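Side-chain contacts in putative monooxygenase (Fusobacterium nucleatum subsp. nucleatum, PDB 3MCS), which is a putative monooxygenase of the antibiotic biosynthesis monooxygenase family, and so probably an oxidoreductase: residues Y62-Y65 and L66-S69; E28-V31 and N32-G36. All coordinates share one frame; numbering follows the deposited sequence.

Contact 1 of 2, residues Y62-Y65 and L66-S69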
# COMPACT_ATOMS: atom_id res chain seq x y z
N TYR A 62 0.32 -10.65 -2.97
CA TYR A 62 0.38 -11.97 -3.60
C TYR A 62 -0.89 -12.76 -3.37
O TYR A 62 -1.67 -12.51 -2.46
CB TYR A 62 1.58 -12.74 -3.07
CG TYR A 62 2.87 -11.99 -3.22
CD1 TYR A 62 3.27 -11.08 -2.27
CD2 TYR A 62 3.68 -12.19 -4.32
CE1 TYR A 62 4.46 -10.38 -2.41
CE2 TYR A 62 4.88 -11.50 -4.47
CZ TYR A 62 5.26 -10.60 -3.51
OH TYR A 62 6.43 -9.89 -3.61
N ASN A 63 -1.07 -13.77 -4.20
CA ASN A 63 -2.30 -14.52 -4.19
C ASN A 63 -2.39 -15.42 -2.96
O ASN A 63 -3.48 -15.63 -2.45
CB ASN A 63 -2.42 -15.30 -5.49
CG ASN A 63 -3.84 -15.31 -6.04
OD1 ASN A 63 -4.82 -15.47 -5.30
ND2 ASN A 63 -3.97 -15.14 -7.35
N ASP A 64 -1.25 -15.95 -2.51
CA ASP A 64 -1.18 -16.83 -1.31
C ASP A 64 0.25 -16.94 -0.77
O ASP A 64 1.18 -16.47 -1.41
CB ASP A 64 -1.76 -18.21 -1.59
CG ASP A 64 -0.97 -19.00 -2.63
OD1 ASP A 64 0.24 -18.79 -2.83
OD2 ASP A 64 -1.59 -19.89 -3.24
N TYR A 65 0.42 -17.59 0.39
CA TYR A 65 1.76 -17.67 1.01
C TYR A 65 2.77 -18.47 0.20
O TYR A 65 3.96 -18.28 0.37
CB TYR A 65 1.74 -18.21 2.47
CG TYR A 65 1.36 -19.68 2.68
CD1 TYR A 65 2.27 -20.70 2.50
CD2 TYR A 65 0.09 -20.01 3.13
CE1 TYR A 65 1.90 -22.02 2.72
CE2 TYR A 65 -0.28 -21.31 3.36
CZ TYR A 65 0.61 -22.32 3.16
OH TYR A 65 0.21 -23.64 3.38
N LEU A 66 2.31 -19.36 -0.66
CA LEU A 66 3.25 -20.14 -1.46
C LEU A 66 3.83 -19.26 -2.55
O LEU A 66 5.04 -19.34 -2.84
CB LEU A 66 2.59 -21.40 -2.05
CG LEU A 66 3.45 -22.23 -3.03
CD1 LEU A 66 4.79 -22.67 -2.41
CD2 LEU A 66 2.65 -23.43 -3.54
N ALA A 67 2.97 -18.44 -3.16
CA ALA A 67 3.41 -17.52 -4.21
C ALA A 67 4.45 -16.58 -3.63
O ALA A 67 5.46 -16.30 -4.28
CB ALA A 67 2.23 -16.72 -4.79
N PHE A 68 4.20 -16.13 -2.41
CA PHE A 68 5.11 -15.24 -1.71
C PHE A 68 6.42 -15.94 -1.40
O PHE A 68 7.50 -15.40 -1.68
CB PHE A 68 4.47 -14.71 -0.42
CG PHE A 68 5.42 -13.91 0.43
CD1 PHE A 68 5.81 -12.62 0.06
CD2 PHE A 68 5.94 -14.45 1.59
CE1 PHE A 68 6.69 -11.89 0.82
CE2 PHE A 68 6.82 -13.72 2.37
CZ PHE A 68 7.20 -12.43 1.98
N SER A 69 6.34 -17.14 -0.82
CA SER A 69 7.56 -17.87 -0.48
C SER A 69 8.44 -18.12 -1.71
O SER A 69 9.68 -18.09 -1.62
CB SER A 69 7.25 -19.18 0.25
OG SER A 69 8.04 -20.26 -0.25
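The ring of F68 turns its edge to the face of Y62 in an offset edge-to-face (T-shaped) pair. The centroids lie 5.4 Å apart and the planes meet at 67°. F68 CD1 makes the closest approach, 3.6 Å from Y62 CE1, which lies in the plane of the F68 ring. F68 CA and CB lie over the same face of Y62, CA offset toward the rim. The Y62 ring also meets that of H71, and its OH is hydrogen-bonded to E60. The F68 side chain reaches Y62 with CG opposite the backbone N (chi1 173°), and it touches N9 and Y11 of strand 7-15. D64 OD1 accepts from A67 N at 2.8 Å, nearly in line with the C-O bond. D64 CG stands between the backbone N and the carbonyl carbon (chi1 64°), which brings OD1 to the start of the helix. Two backbone bonds follow, F68 N to D64 O (3.2 Å) and S69 N to Y65 O (2.9 Å). The negative carboxylate probably also suits the positive end of the helix dipole. D64 is thus the N-cap of helix 65-73, which follows strand 55-62 in this antibiotic biosynthesis monooxygenase domain.

Contact 2 of 2, residues E28-V31 and N32-G36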
# COMPACT_ATOMS: atom_id res chain seq x y z
N GLU A 28 13.18 -0.11 -9.60
CA GLU A 28 12.55 -0.28 -10.91
C GLU A 28 12.79 -1.70 -11.44
O GLU A 28 11.83 -2.38 -11.85
CB GLU A 28 13.06 0.76 -11.92
CG GLU A 28 12.49 2.16 -11.75
CD GLU A 28 13.08 3.21 -12.71
OE1 GLU A 28 13.90 2.86 -13.59
OE2 GLU A 28 12.72 4.40 -12.55
N ASP A 29 14.05 -2.14 -11.45
CA ASP A 29 14.37 -3.49 -11.90
C ASP A 29 13.57 -4.53 -11.11
O ASP A 29 13.02 -5.46 -11.69
CB ASP A 29 15.87 -3.80 -11.72
CG ASP A 29 16.78 -2.94 -12.59
OD1 ASP A 29 16.25 -2.09 -13.34
OD2 ASP A 29 18.03 -3.12 -12.49
N TYR A 30 13.50 -4.37 -9.80
CA TYR A 30 12.83 -5.36 -8.96
C TYR A 30 11.37 -5.49 -9.30
O TYR A 30 10.85 -6.60 -9.47
CB TYR A 30 13.04 -4.99 -7.49
CG TYR A 30 12.27 -5.78 -6.46
CD1 TYR A 30 12.52 -7.11 -6.26
CD2 TYR A 30 11.35 -5.16 -5.64
CE1 TYR A 30 11.83 -7.83 -5.31
CE2 TYR A 30 10.67 -5.87 -4.67
CZ TYR A 30 10.91 -7.20 -4.51
OH TYR A 30 10.24 -7.93 -3.55
N VAL A 31 10.71 -4.35 -9.44
CA VAL A 31 9.28 -4.34 -9.75
C VAL A 31 9.03 -4.90 -11.14
O VAL A 31 8.13 -5.72 -11.32
CB VAL A 31 8.66 -2.91 -9.59
CG1 VAL A 31 7.26 -2.88 -10.09
CG2 VAL A 31 8.72 -2.47 -8.14
N ASN A 32 9.87 -4.50 -12.11
CA ASN A 32 9.72 -4.96 -13.50
C ASN A 32 10.06 -6.43 -13.73
O ASN A 32 9.43 -7.08 -14.56
CB ASN A 32 10.58 -4.12 -14.46
CG ASN A 32 10.01 -2.71 -14.69
OD1 ASN A 32 8.82 -2.44 -14.46
ND2 ASN A 32 10.86 -1.82 -15.17
N LYS A 33 11.04 -6.96 -13.00
CA LYS A 33 11.44 -8.35 -13.19
C LYS A 33 10.49 -9.27 -12.45
O LYS A 33 10.22 -10.36 -12.92
CB LYS A 33 12.91 -8.60 -12.79
CG LYS A 33 13.37 -10.06 -13.08
CD LYS A 33 14.84 -10.34 -12.66
CE LYS A 33 15.29 -11.77 -13.01
NZ LYS A 33 15.28 -12.07 -14.48
N THR A 34 9.95 -8.80 -11.33
CA THR A 34 9.00 -9.61 -10.56
C THR A 34 7.69 -9.85 -11.29
O THR A 34 7.30 -11.01 -11.50
CB THR A 34 8.70 -8.98 -9.19
OG1 THR A 34 9.88 -9.02 -8.39
CG2 THR A 34 7.61 -9.74 -8.46
N MSE A 35 7.01 -8.76 -11.64
CA MSE A 35 5.71 -8.83 -12.32
C MSE A 35 5.80 -9.39 -13.74
O MSE A 35 4.90 -10.08 -14.20
CB MSE A 35 5.06 -7.46 -12.34
CG MSE A 35 4.43 -7.06 -11.03
SE MSE A 35 2.87 -8.11 -10.70
CE MSE A 35 1.74 -7.70 -12.19
N GLY A 36 6.90 -9.13 -14.44
CA GLY A 36 7.03 -9.65 -15.79
C GLY A 36 7.16 -11.16 -15.89
O GLY A 36 6.73 -11.77 -16.87
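Y30 and T34 meet one turn apart on helix 20-37, their side chains side by side and pointing the same way. The backbone bonds come first. N32 N donates to E28 O at 2.9 Å, K33 N to D29 O at 2.8 Å, and M35 N to V31 O at 3.3 Å. These are the i to i+4 bonds of a regular alpha helix.

One side-chain bond is added to them. T34 OG1 donates to Y30 O at 2.8 Å, while T34 N donates to the same oxygen at 3.0 Å. The two donors come from opposite faces of the carbonyl plane, tilted 29° and 30° from it. T34 OG1 can reach back because it stands beside its own backbone N, anti to the carbonyl carbon (chi1 -67°).

The remaining contacts are van der Waals. Y30 CE1 lies 3.8 Å from T34 OG1, so the hydroxyl sits close to the ring as well as to the carbonyl. N32 CB is 3.4 Å from E28 O, and K33 CB packs on D29 O.

Outside the turn, Y30 stacks on F80, and its OH is hydrogen-bonded to E60 and H71. T34 touches V41 and L44 of strand 41-49 and A76 of helix 75-87.

Both Y30 and T34 are buried. The T34 hydroxyl donates to its own helix, so it is satisfied there although the residue is buried, and Y30 O takes two bonds. A polar group is in this way accommodated on the face of the helix that packs against strand 41-49.

In the fold
Contact 1 lies mainly at the surface and contact 2 is partly buried, yet both are local. Contact 1 is at a helix start, contact 2 inside a helix. The first has a carboxylate cap and, separately, an aromatic pair; the second uses main-chain bonds and a buried hydroxyl turned back on its own helix. Their centres are about 16 Å apart, but Y62 OH and Y30 OH approach to 4.3 Å by packing. E60 bonds Y62 OH through OE1 and Y30 OH through OE2, so its carboxylate bridges the two contacts. Strand 41-49 is also shared, through V41, which touches Y62, T34 and M35.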